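Local coordinates for protein putative oxidoreductase (Gluconobacter oxydans, PDB 3WJ7) that probably acts as a coenzyme-dependent carbonyl reductase of the short-chain dehydrogenase/reductase (SDR) family, with a Rossmann-type coenzyme domain, at residues V32-G37 with A54-E59; A86-W91 with S182-P187; S148-I151 with K155-K158; Q197-C202 with R254-I259; W283-R286 with E291-V294. One frame throughout, in Å; residues are numbered along the deposited sequence.

Contact 1: V32-G37 with A54-E59; sequences VLEERG and AELNAE
Glu34, on the last turns of helix 24-35, reaches over to Leu56 and Asn57 in the loop between strands 39-44 and 59-62. These elements belong to the first half of the Rossmann fold, where helix 24-35 makes the beta-alpha-beta crossover from strand 15-18 to strand 39-44. The carboxylate of Glu34 does nearly all the touching. Its OE1 lies 4.0 Å from Leu56 CD2 and equally 4.0 Å from Leu56 CB, so this oxygen rests against the flank of the leucine. Glu34 and Leu56 run past each other in opposite directions. The other oxygen, OE2, points at the amide end of Asn57. The carboxylate and the amide are not stacked, since their planes stand 55° apart. Glu34 gets there by a bend: CG is anti to the backbone N (chi1 -173°), and the chain then turns at chi2. The Glu34 side chain also packs on Leu40 of strand 39-44.

One shell out, Leu56 is buried against Ala30 and Arg31 of helix 24-35 and Leu42 of strand 39-44, so the loop lies against the helix here. Glu55, just before it, is tied by a salt bridge to Arg188. On the helix side a Schellman motif closes the turn behind Glu34. Gly37 has positive phi (61°), and its N donates to Glu34 O at 2.8 Å.

Contact 2: A86-W91 with S182-P187; sequences ADYRLW and STPVGP
Tyr88 lies in the loop after strand 78-83 of the Rossmann sheet and reaches across to Ser182, Thr183 and Pro184 near the end of strand 176-185. The loop follows the C-terminal end of strand 78-83, and 182-187 takes in the C-terminal end of strand 176-185; this is the edge of the sheet where Rossmann enzymes as a rule bind coenzyme and substrate. The side chain is directed toward the strand, with CG anti to the backbone N (chi1 176°). Its far end does the touching. Tyr88 CE1 is 3.7 Å from Pro184 CD, an apolar contact in which the two side chains point at each other. The hydroxyl goes further. Tyr88 OH stands 3.4 Å from Thr183 CB and 3.6 Å from Thr183 CA, and the two side chains cross at about a right angle. Ser182 O sits at the ring edge, near its plane, 3.9 Å from Tyr88 OH. A bound mercury ion is about 5 Å from the tyrosine side chain. Replacing the ring with an alanine would probably open a gap between loop and strand and leave Pro184 CD and Thr183 CB without their cover. Ser182 OG turns to Asn216 OD1, to which it is hydrogen-bonded. The strand is further framed by strand 214-219, where Pro184 packs on Val218, and by helix 194-203, where Thr183 meets Thr195.

Contact 3: S148-I151 with K155-K158; sequences SQVI and KLSK
Val150, in the loop leading to helix 153-172, folds back onto Lys155 and Leu156 in the early turns of that helix. The apolar contacts come first. Val150 CG1 is the one branch that touches, and it lies 3.8 Å from Leu156 CD1 and also 3.8 Å from Leu156 CB. It meets Lys155 at the root of the side chain, 4.0 Å from Lys155 CB. The methyl is directed there by its torsion, with CG1 anti to the backbone N (chi1 153°).

Contacts with the backbone are closer. Val150 CG1 is 3.4 Å from Leu156 N and 3.5 Å from Leu156 CA. The methyl thus rests on the peptide link between Lys155 and Leu156, on the outside of the helix.

Other parts of the chain pack round the contact. Leu156 packs on Met99 of helix 95-115, and the Lys155 side chain touches Ala128, Leu132 and Met306. Lys158, about one turn after Lys155, stands at the lysine of the SDR Tyr-x-x-x-Lys signature. Ile151 faces other chains: it packs on Trp91 of the third subunit and on Gly289 of the second.

No hydrogen bond or salt bridge joins the two segments. The buried contact therefore rests on the fit of one valine methyl against helix backbone and leucine carbons, and hydrophobic burial probably supplies most of what holds it.

Contact 4: Q197-C202 with R254-I259; sequences QMILDC and RMVSQI
Ile199, Cys202, Val256 and Ser257 meet across two helices, and none carries a flat group. The flat groups lie to one side, within helix 194-203. There the amide of Gln197 donates from NE2 to Asp201 OD1 at 2.8 Å, meeting the carboxylate from above, 46° out of its plane. Asp201 also forms a salt bridge with Arg296 of the second subunit. The helices themselves cross at -47°, with the axes of the short segments 9.7 Å apart. Val256 carries most of the contact from helix 249-259. Its CG2 lies 3.9 Å from Ile199 CG1, and its CG1 lies 3.5 Å from Cys202 SG and 3.7 Å from Ile199 O. Cys202 holds its sulfur toward helix 249-259, with SG anti to the backbone N (chi1 179°). Its SG is also 3.5 Å from Ser257 OG, which is hydrogen-bonded to Phe253 O. A mercury ion sits about 3 Å from the Cys202 side chain, consistent with binding by the thiol. A glycine in place of Val256 would probably open a gap between the helices and leave Ile199 and the cysteine sulfur poorly packed. Around the pair, helix 324-337 packs on both helices, through Ile332 on Ile199 and Val328 on Met255.

Contact 5: W283-R286 with E291-V294; sequences WLAR and EPRV
Pro292 meets Ala285 inside a helical hairpin, where the chain leaves helix 275-288, turns, and comes back toward helix 296-302. The proline ring can be followed atom by atom, and every atom of it faces the same methyl. Pro292 CB is 3.7 Å from Ala285 CB. The next atom, Pro292 CG, stands slightly further off at 4.0 Å from Ala285 CB. The ring then closes through Pro292 CD, which returns to 3.6 Å from that methyl. Pro292 N is near as well, 3.5 Å from Ala285 CB. The methyl thus lies against the body of the ring and not against a single corner. The peptide before the proline shares in the contact, since Glu291 C is 3.9 Å from Ala285 CB. No hydrogen bond links the two segments. The small alanine is consistent with the close approach of the chain, 5.1 Å between Ala285 CA and Pro292 CA. The hairpin is also tied by Val294 O, which accepts from Ser281 OG.

Other subunits surround this part of the chain. Arg293 NH2 is hydrogen-bonded to Glu291 O of the second subunit, and Trp283 and Arg286 pack on Tyr210 and Met198 of the third. Within the helix, Arg286 bends back at chi3 (-80°) to bring its guanidinium over the indole of Trp283. The guanidinium presents its edge to one ring face. Arg286 NH1 lies above that face, offset toward the rim, 3.6 Å from Trp283 CD2.

Contacts 1, 2 and 3 belong to the Rossmann-type part of the chain, and contact 5 lies far out on the helical hairpin, its centre 50 Å from that of contact 1. Contacts 2 and 4 touch directly, through Val185 CG1 and Ile199 CD1 at 4.0 Å. Each lies near a bound mercury ion. Contacts 2 and 3 approach to about 5 Å between nearest atoms, and with Lys158 in contact 3 they probably flank the coenzyme and substrate region. Contacts 3 and 5 likewise approach to about 6 Å, and both touch the third subunit. Across subunits, Trp91 of contact 2 packs on Ile151 of a neighbouring subunit and makes a weak hydrogen bond to Pro292 O there.

Contact 1: V32-G37 with A54-E59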
# COMPACT_ATOMS: atom_id res chain seq x y z
N VAL A 32 35.20 2.26 -10.84
CA VAL A 32 35.71 1.40 -11.91
C VAL A 32 35.79 2.16 -13.25
O VAL A 32 36.81 2.14 -13.92
CB VAL A 32 34.90 0.08 -11.99
CG1 VAL A 32 35.10 -0.66 -13.31
CG2 VAL A 32 35.24 -0.83 -10.82
N LEU A 33 34.70 2.81 -13.62
CA LEU A 33 34.63 3.64 -14.81
C LEU A 33 35.71 4.72 -14.82
O LEU A 33 36.31 5.00 -15.87
CB LEU A 33 33.25 4.31 -14.90
CG LEU A 33 32.13 3.31 -15.09
CD1 LEU A 33 30.80 4.02 -15.16
CD2 LEU A 33 32.37 2.42 -16.31
N GLU A 34 35.91 5.34 -13.66
CA GLU A 34 36.95 6.35 -13.52
C GLU A 34 38.36 5.78 -13.81
O GLU A 34 39.12 6.41 -14.53
CB GLU A 34 36.90 6.98 -12.14
CG GLU A 34 37.83 8.17 -11.97
CD GLU A 34 37.20 9.47 -12.41
OE1 GLU A 34 35.98 9.67 -12.15
OE2 GLU A 34 37.93 10.31 -13.01
N GLU A 35 38.68 4.60 -13.25
CA GLU A 35 40.00 3.98 -13.42
C GLU A 35 40.19 3.49 -14.85
O GLU A 35 41.32 3.38 -15.33
CB GLU A 35 40.25 2.85 -12.40
CG GLU A 35 40.04 3.28 -10.94
CD GLU A 35 40.27 2.16 -9.91
OE1 GLU A 35 41.38 1.58 -9.89
OE2 GLU A 35 39.36 1.88 -9.10
N ARG A 36 39.08 3.19 -15.51
CA ARG A 36 39.07 2.97 -16.95
C ARG A 36 39.09 4.28 -17.81
O ARG A 36 39.04 4.22 -19.04
CB ARG A 36 37.87 2.08 -17.33
CG ARG A 36 38.22 0.62 -17.61
CD ARG A 36 36.92 -0.12 -17.73
NE ARG A 36 36.94 -1.58 -17.82
CZ ARG A 36 37.21 -2.44 -16.82
NH1 ARG A 36 37.62 -2.04 -15.61
NH2 ARG A 36 37.08 -3.73 -17.06
N GLY A 37 39.15 5.45 -17.16
CA GLY A 37 39.13 6.79 -17.80
C GLY A 37 37.94 7.27 -18.65
O GLY A 37 38.12 7.90 -19.68
N ALA A 54 33.19 12.89 -3.39
CA ALA A 54 34.21 13.92 -3.67
C ALA A 54 35.52 13.33 -4.19
O ALA A 54 36.22 13.97 -4.98
CB ALA A 54 34.43 14.82 -2.46
N GLU A 55 35.82 12.10 -3.78
CA GLU A 55 36.85 11.23 -4.38
C GLU A 55 36.96 11.28 -5.91
O GLU A 55 38.04 11.11 -6.45
CB GLU A 55 36.59 9.78 -3.98
CG GLU A 55 37.68 9.16 -3.13
CD GLU A 55 37.40 7.71 -2.83
OE1 GLU A 55 36.71 7.04 -3.64
OE2 GLU A 55 37.86 7.24 -1.77
N LEU A 56 35.84 11.46 -6.59
CA LEU A 56 35.80 11.42 -8.05
C LEU A 56 35.78 12.83 -8.61
O LEU A 56 34.92 13.64 -8.26
CB LEU A 56 34.56 10.66 -8.52
CG LEU A 56 34.23 9.31 -7.88
CD1 LEU A 56 32.73 9.05 -7.93
CD2 LEU A 56 35.00 8.19 -8.55
N ASN A 57 36.73 13.15 -9.47
CA ASN A 57 36.62 14.37 -10.25
C ASN A 57 35.50 14.05 -11.21
O ASN A 57 35.60 13.14 -12.04
CB ASN A 57 37.95 14.78 -10.94
CG ASN A 57 38.55 13.69 -11.82
OD1 ASN A 57 38.80 12.57 -11.38
ND2 ASN A 57 38.80 14.02 -13.08
N ALA A 58 34.38 14.75 -11.03
CA ALA A 58 33.17 14.43 -11.77
C ALA A 58 32.24 15.62 -11.92
O ALA A 58 32.03 16.40 -10.97
CB ALA A 58 32.45 13.27 -11.09
N GLU A 59 31.68 15.78 -13.11
CA GLU A 59 30.58 16.72 -13.23
C GLU A 59 29.39 16.20 -12.38
O GLU A 59 29.10 14.99 -12.32
CB GLU A 59 30.16 16.93 -14.68
CG GLU A 59 31.16 17.70 -15.53
CD GLU A 59 30.95 17.44 -17.02
OE1 GLU A 59 29.78 17.21 -17.43
OE2 GLU A 59 31.96 17.47 -17.78

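Contact 2: A86-W91 with S182-P187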
# COMPACT_ATOMS: atom_id res chain seq x y z
N ALA A 86 19.15 4.07 -6.89
CA ALA A 86 19.68 4.97 -5.84
C ALA A 86 20.01 4.20 -4.54
O ALA A 86 21.12 4.31 -3.99
CB ALA A 86 18.69 6.11 -5.57
N ASP A 87 19.03 3.43 -4.07
CA ASP A 87 19.22 2.51 -2.96
C ASP A 87 19.09 1.06 -3.43
O ASP A 87 18.89 0.75 -4.61
CB ASP A 87 18.20 2.77 -1.85
CG ASP A 87 17.69 4.18 -1.85
OD1 ASP A 87 18.43 5.09 -1.40
OD2 ASP A 87 16.53 4.38 -2.30
N TYR A 88 19.19 0.18 -2.43
CA TYR A 88 19.18 -1.26 -2.58
C TYR A 88 18.40 -1.74 -1.34
O TYR A 88 18.95 -1.80 -0.23
CB TYR A 88 20.65 -1.80 -2.63
CG TYR A 88 20.75 -3.32 -2.70
CD1 TYR A 88 21.05 -3.99 -3.91
CD2 TYR A 88 20.50 -4.09 -1.55
CE1 TYR A 88 21.08 -5.38 -3.95
CE2 TYR A 88 20.53 -5.47 -1.59
CZ TYR A 88 20.82 -6.12 -2.77
OH TYR A 88 20.83 -7.51 -2.72
N ARG A 89 17.11 -2.03 -1.51
CA ARG A 89 16.23 -2.44 -0.38
C ARG A 89 16.04 -1.42 0.78
O ARG A 89 15.85 -1.84 1.93
CB ARG A 89 16.66 -3.81 0.18
CG ARG A 89 16.21 -5.04 -0.59
CD ARG A 89 17.22 -6.16 -0.35
NE ARG A 89 16.66 -7.51 -0.26
CZ ARG A 89 17.24 -8.53 0.38
NH1 ARG A 89 18.41 -8.36 1.00
NH2 ARG A 89 16.66 -9.72 0.41
N LEU A 90 16.07 -0.11 0.48
CA LEU A 90 15.70 0.96 1.43
C LEU A 90 14.26 0.79 1.93
O LEU A 90 13.30 0.94 1.18
CB LEU A 90 15.84 2.36 0.78
CG LEU A 90 15.38 3.63 1.55
CD1 LEU A 90 16.48 4.26 2.40
CD2 LEU A 90 14.80 4.71 0.64
N TRP A 91 14.11 0.46 3.21
CA TRP A 91 12.81 0.37 3.84
C TRP A 91 12.07 1.73 3.71
O TRP A 91 12.71 2.80 3.76
CB TRP A 91 12.98 -0.02 5.31
CG TRP A 91 11.72 0.07 6.07
CD1 TRP A 91 10.90 -0.95 6.38
CD2 TRP A 91 11.10 1.27 6.60
NE1 TRP A 91 9.81 -0.48 7.08
CE2 TRP A 91 9.90 0.87 7.22
CE3 TRP A 91 11.45 2.64 6.60
CZ2 TRP A 91 9.04 1.78 7.85
CZ3 TRP A 91 10.58 3.55 7.22
CH2 TRP A 91 9.39 3.11 7.84
N SER A 182 23.69 -10.21 -7.93
CA SER A 182 23.11 -10.96 -6.83
C SER A 182 23.19 -10.05 -5.61
O SER A 182 22.94 -8.85 -5.70
CB SER A 182 23.85 -12.28 -6.60
OG SER A 182 25.23 -12.06 -6.30
N THR A 183 23.57 -10.57 -4.46
CA THR A 183 23.60 -9.74 -3.28
C THR A 183 25.01 -9.29 -2.88
O THR A 183 25.81 -10.08 -2.44
CB THR A 183 22.68 -10.25 -2.12
OG1 THR A 183 23.35 -10.18 -0.84
CG2 THR A 183 22.11 -11.61 -2.38
N PRO A 184 25.31 -8.00 -3.10
CA PRO A 184 26.70 -7.56 -3.02
C PRO A 184 27.12 -7.28 -1.60
O PRO A 184 26.39 -6.67 -0.86
CB PRO A 184 26.69 -6.27 -3.78
CG PRO A 184 25.30 -5.72 -3.56
CD PRO A 184 24.39 -6.92 -3.52
N VAL A 185 28.32 -7.74 -1.25
CA VAL A 185 28.90 -7.54 0.05
C VAL A 185 30.28 -7.00 -0.23
O VAL A 185 30.86 -7.27 -1.28
CB VAL A 185 28.98 -8.88 0.79
CG1 VAL A 185 29.81 -8.81 2.04
CG2 VAL A 185 27.58 -9.36 1.10
N GLY A 186 30.80 -6.19 0.69
CA GLY A 186 32.16 -5.73 0.57
C GLY A 186 32.46 -4.52 1.41
O GLY A 186 31.70 -4.19 2.34
N PRO A 187 33.57 -3.84 1.11
CA PRO A 187 33.95 -2.69 1.91
C PRO A 187 33.11 -1.49 1.55
O PRO A 187 32.43 -1.51 0.52
CB PRO A 187 35.43 -2.47 1.55
CG PRO A 187 35.58 -3.05 0.20
CD PRO A 187 34.63 -4.23 0.16

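Contact 3: S148-I151 with K155-K158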
# COMPACT_ATOMS: atom_id res chain seq x y z
N SER A 148 2.86 -13.76 -11.22
CA SER A 148 2.09 -14.44 -10.18
C SER A 148 2.97 -15.21 -9.19
O SER A 148 2.52 -15.64 -8.14
CB SER A 148 1.06 -15.39 -10.81
OG SER A 148 1.72 -16.43 -11.52
N GLN A 149 4.24 -15.38 -9.51
CA GLN A 149 5.08 -15.98 -8.49
C GLN A 149 6.03 -15.04 -7.77
O GLN A 149 6.91 -15.50 -7.06
CB GLN A 149 5.78 -17.24 -8.98
CG GLN A 149 6.21 -17.29 -10.43
CD GLN A 149 6.80 -18.65 -10.74
OE1 GLN A 149 7.85 -18.75 -11.38
NE2 GLN A 149 6.15 -19.70 -10.25
N VAL A 150 5.84 -13.73 -7.90
CA VAL A 150 6.73 -12.81 -7.18
C VAL A 150 6.11 -12.40 -5.85
O VAL A 150 4.92 -12.20 -5.77
CB VAL A 150 7.11 -11.63 -8.06
CG1 VAL A 150 7.42 -10.42 -7.21
CG2 VAL A 150 8.29 -12.02 -8.95
N ILE A 151 6.92 -12.33 -4.80
CA ILE A 151 6.36 -12.43 -3.46
C ILE A 151 6.26 -11.11 -2.70
O ILE A 151 5.21 -10.86 -2.01
CB ILE A 151 6.97 -13.64 -2.67
CG1 ILE A 151 6.11 -14.88 -2.89
CG2 ILE A 151 7.12 -13.39 -1.17
CD1 ILE A 151 4.66 -14.62 -3.33
N LYS A 155 10.83 -7.26 -4.73
CA LYS A 155 11.09 -8.03 -5.91
C LYS A 155 10.14 -7.59 -7.01
O LYS A 155 10.57 -7.44 -8.13
CB LYS A 155 10.99 -9.56 -5.65
CG LYS A 155 11.88 -10.08 -4.53
CD LYS A 155 11.75 -11.59 -4.34
CE LYS A 155 12.30 -12.47 -5.49
NZ LYS A 155 12.83 -13.79 -4.96
N LEU A 156 8.86 -7.36 -6.69
CA LEU A 156 7.84 -6.97 -7.70
C LEU A 156 8.25 -5.71 -8.41
O LEU A 156 8.14 -5.60 -9.65
CB LEU A 156 6.48 -6.72 -7.06
CG LEU A 156 5.32 -6.63 -8.05
CD1 LEU A 156 5.25 -7.87 -8.92
CD2 LEU A 156 3.97 -6.39 -7.39
N SER A 157 8.77 -4.79 -7.62
CA SER A 157 9.33 -3.57 -8.16
C SER A 157 10.52 -3.86 -9.12
O SER A 157 10.67 -3.25 -10.20
CB SER A 157 9.81 -2.75 -7.00
OG SER A 157 9.88 -1.42 -7.40
N LYS A 158 11.41 -4.77 -8.73
CA LYS A 158 12.55 -4.99 -9.62
C LYS A 158 12.03 -5.68 -10.87
O LYS A 158 12.45 -5.34 -11.96
CB LYS A 158 13.69 -5.76 -8.96
CG LYS A 158 14.39 -5.00 -7.86
CD LYS A 158 15.13 -3.79 -8.41
CE LYS A 158 15.74 -2.96 -7.28
NZ LYS A 158 16.36 -1.68 -7.76

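Contact 4: Q197-C202 with R254-I259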
# COMPACT_ATOMS: atom_id res chain seq x y z
N GLN A 197 24.17 -5.43 7.54
CA GLN A 197 23.72 -5.20 8.90
C GLN A 197 23.72 -6.56 9.55
O GLN A 197 24.21 -6.73 10.69
CB GLN A 197 22.37 -4.45 8.95
CG GLN A 197 21.84 -4.00 10.33
CD GLN A 197 22.86 -3.23 11.18
OE1 GLN A 197 23.22 -2.09 10.89
NE2 GLN A 197 23.34 -3.89 12.24
N MET A 198 23.26 -7.57 8.81
CA MET A 198 23.40 -8.96 9.28
C MET A 198 24.85 -9.37 9.60
O MET A 198 25.11 -10.01 10.62
CB MET A 198 22.83 -9.93 8.28
CG MET A 198 21.35 -10.24 8.44
SD MET A 198 20.89 -11.12 6.94
CE MET A 198 19.99 -12.51 7.56
N ILE A 199 25.79 -8.96 8.77
CA ILE A 199 27.18 -9.37 8.97
C ILE A 199 27.72 -8.65 10.19
O ILE A 199 28.40 -9.25 11.00
CB ILE A 199 28.06 -9.10 7.73
CG1 ILE A 199 27.79 -10.18 6.70
CG2 ILE A 199 29.53 -9.01 8.10
CD1 ILE A 199 27.70 -9.60 5.30
N LEU A 200 27.39 -7.37 10.31
CA LEU A 200 27.71 -6.59 11.49
C LEU A 200 27.10 -7.18 12.80
O LEU A 200 27.82 -7.38 13.76
CB LEU A 200 27.16 -5.20 11.23
CG LEU A 200 27.80 -3.91 11.70
CD1 LEU A 200 29.26 -3.89 11.31
CD2 LEU A 200 27.01 -2.74 11.11
N ASP A 201 25.79 -7.47 12.82
CA ASP A 201 25.15 -8.01 14.02
C ASP A 201 25.86 -9.27 14.45
O ASP A 201 26.14 -9.46 15.64
CB ASP A 201 23.69 -8.40 13.80
CG ASP A 201 22.76 -7.21 13.49
OD1 ASP A 201 22.99 -6.07 13.92
OD2 ASP A 201 21.76 -7.45 12.78
N CYS A 202 26.13 -10.11 13.46
CA CYS A 202 26.79 -11.37 13.67
C CYS A 202 28.25 -11.23 14.17
O CYS A 202 28.62 -11.81 15.19
CB CYS A 202 26.75 -12.19 12.38
SG CYS A 202 27.57 -13.79 12.47
N ARG A 254 28.59 -18.98 9.81
CA ARG A 254 29.84 -19.72 10.07
C ARG A 254 31.11 -18.93 9.66
O ARG A 254 32.01 -18.76 10.49
CB ARG A 254 29.82 -21.12 9.43
CG ARG A 254 29.14 -22.17 10.30
CD ARG A 254 28.65 -23.40 9.52
NE ARG A 254 27.23 -23.65 9.81
CZ ARG A 254 26.44 -24.52 9.18
NH1 ARG A 254 26.92 -25.29 8.20
NH2 ARG A 254 25.16 -24.63 9.53
N MET A 255 31.18 -18.45 8.41
CA MET A 255 32.35 -17.70 7.92
C MET A 255 32.55 -16.41 8.69
O MET A 255 33.64 -16.15 9.19
CB MET A 255 32.19 -17.30 6.47
CG MET A 255 32.57 -18.29 5.41
SD MET A 255 32.35 -17.55 3.77
CE MET A 255 32.66 -15.84 4.18
N VAL A 256 31.49 -15.59 8.77
CA VAL A 256 31.53 -14.33 9.53
C VAL A 256 32.13 -14.59 10.90
O VAL A 256 33.08 -13.95 11.31
CB VAL A 256 30.12 -13.63 9.66
CG1 VAL A 256 30.19 -12.41 10.56
CG2 VAL A 256 29.57 -13.20 8.32
N SER A 257 31.56 -15.56 11.61
CA SER A 257 31.98 -15.83 12.97
C SER A 257 33.39 -16.30 13.10
O SER A 257 34.07 -15.89 14.04
CB SER A 257 31.05 -16.84 13.60
OG SER A 257 29.77 -16.24 13.66
N GLN A 258 33.82 -17.17 12.18
CA GLN A 258 35.19 -17.67 12.23
C GLN A 258 36.22 -16.57 11.91
O GLN A 258 37.21 -16.47 12.62
CB GLN A 258 35.40 -18.99 11.45
CG GLN A 258 35.99 -18.93 10.05
CD GLN A 258 35.67 -20.20 9.24
OE1 GLN A 258 36.37 -20.52 8.27
NE2 GLN A 258 34.61 -20.92 9.62
N ILE A 259 35.94 -15.72 10.92
CA ILE A 259 36.77 -14.56 10.59
C ILE A 259 36.77 -13.50 11.71
O ILE A 259 37.79 -12.84 11.98
CB ILE A 259 36.30 -13.89 9.29
CG1 ILE A 259 36.44 -14.81 8.07
CG2 ILE A 259 37.12 -12.64 9.00
CD1 ILE A 259 35.43 -14.51 6.98

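Contact 5: W283-R286 with E291-V294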
# COMPACT_ATOMS: atom_id res chain seq x y z
N TRP A 283 -5.53 -17.47 9.09
CA TRP A 283 -6.72 -17.44 9.95
C TRP A 283 -7.04 -16.09 10.58
O TRP A 283 -8.19 -15.70 10.61
CB TRP A 283 -6.79 -18.61 10.94
CG TRP A 283 -7.26 -19.82 10.19
CD1 TRP A 283 -6.51 -20.91 9.85
CD2 TRP A 283 -8.56 -20.03 9.56
NE1 TRP A 283 -7.26 -21.79 9.09
CE2 TRP A 283 -8.52 -21.28 8.90
CE3 TRP A 283 -9.76 -19.28 9.51
CZ2 TRP A 283 -9.62 -21.81 8.19
CZ3 TRP A 283 -10.88 -19.82 8.80
CH2 TRP A 283 -10.78 -21.06 8.16
N LEU A 284 -6.02 -15.38 11.05
CA LEU A 284 -6.20 -14.01 11.54
C LEU A 284 -6.82 -13.11 10.48
O LEU A 284 -7.89 -12.54 10.71
CB LEU A 284 -4.90 -13.41 12.07
CG LEU A 284 -4.42 -14.11 13.36
CD1 LEU A 284 -3.03 -13.63 13.76
CD2 LEU A 284 -5.42 -13.95 14.50
N ALA A 285 -6.18 -13.01 9.31
CA ALA A 285 -6.77 -12.23 8.23
C ALA A 285 -8.20 -12.62 7.90
O ALA A 285 -9.06 -11.73 7.77
CB ALA A 285 -5.93 -12.26 6.99
N ARG A 286 -8.50 -13.93 7.79
CA ARG A 286 -9.88 -14.32 7.50
C ARG A 286 -10.81 -13.82 8.58
O ARG A 286 -11.81 -13.21 8.27
CB ARG A 286 -10.07 -15.80 7.30
CG ARG A 286 -11.32 -16.08 6.50
CD ARG A 286 -11.48 -17.54 6.12
NE ARG A 286 -10.66 -17.92 4.96
CZ ARG A 286 -9.55 -18.66 5.00
NH1 ARG A 286 -9.07 -19.15 6.14
NH2 ARG A 286 -8.92 -18.93 3.87
N GLU A 291 -6.77 -8.86 4.03
CA GLU A 291 -5.89 -9.67 3.19
C GLU A 291 -4.70 -10.05 4.01
O GLU A 291 -4.10 -9.21 4.66
CB GLU A 291 -5.43 -8.94 1.93
CG GLU A 291 -6.39 -9.13 0.75
CD GLU A 291 -5.75 -8.80 -0.61
OE1 GLU A 291 -4.70 -9.40 -0.95
OE2 GLU A 291 -6.33 -7.94 -1.34
N PRO A 292 -4.36 -11.34 3.99
CA PRO A 292 -3.14 -11.74 4.71
C PRO A 292 -1.93 -11.26 3.95
O PRO A 292 -1.96 -11.24 2.74
CB PRO A 292 -3.21 -13.26 4.74
CG PRO A 292 -4.21 -13.62 3.68
CD PRO A 292 -5.12 -12.46 3.44
N ARG A 293 -0.88 -10.83 4.64
CA ARG A 293 0.34 -10.44 3.95
C ARG A 293 1.12 -11.68 3.57
O ARG A 293 1.93 -11.64 2.63
CB ARG A 293 1.21 -9.58 4.85
CG ARG A 293 0.63 -8.21 5.17
CD ARG A 293 1.68 -7.36 5.88
NE ARG A 293 2.71 -6.92 4.94
CZ ARG A 293 3.98 -6.70 5.26
NH1 ARG A 293 4.40 -6.89 6.51
NH2 ARG A 293 4.83 -6.32 4.32
N VAL A 294 0.87 -12.76 4.31
CA VAL A 294 1.63 -13.99 4.24
C VAL A 294 0.67 -15.16 4.29
O VAL A 294 -0.28 -15.14 5.05
CB VAL A 294 2.58 -14.01 5.42
CG1 VAL A 294 2.92 -15.41 5.87
CG2 VAL A 294 3.83 -13.24 5.05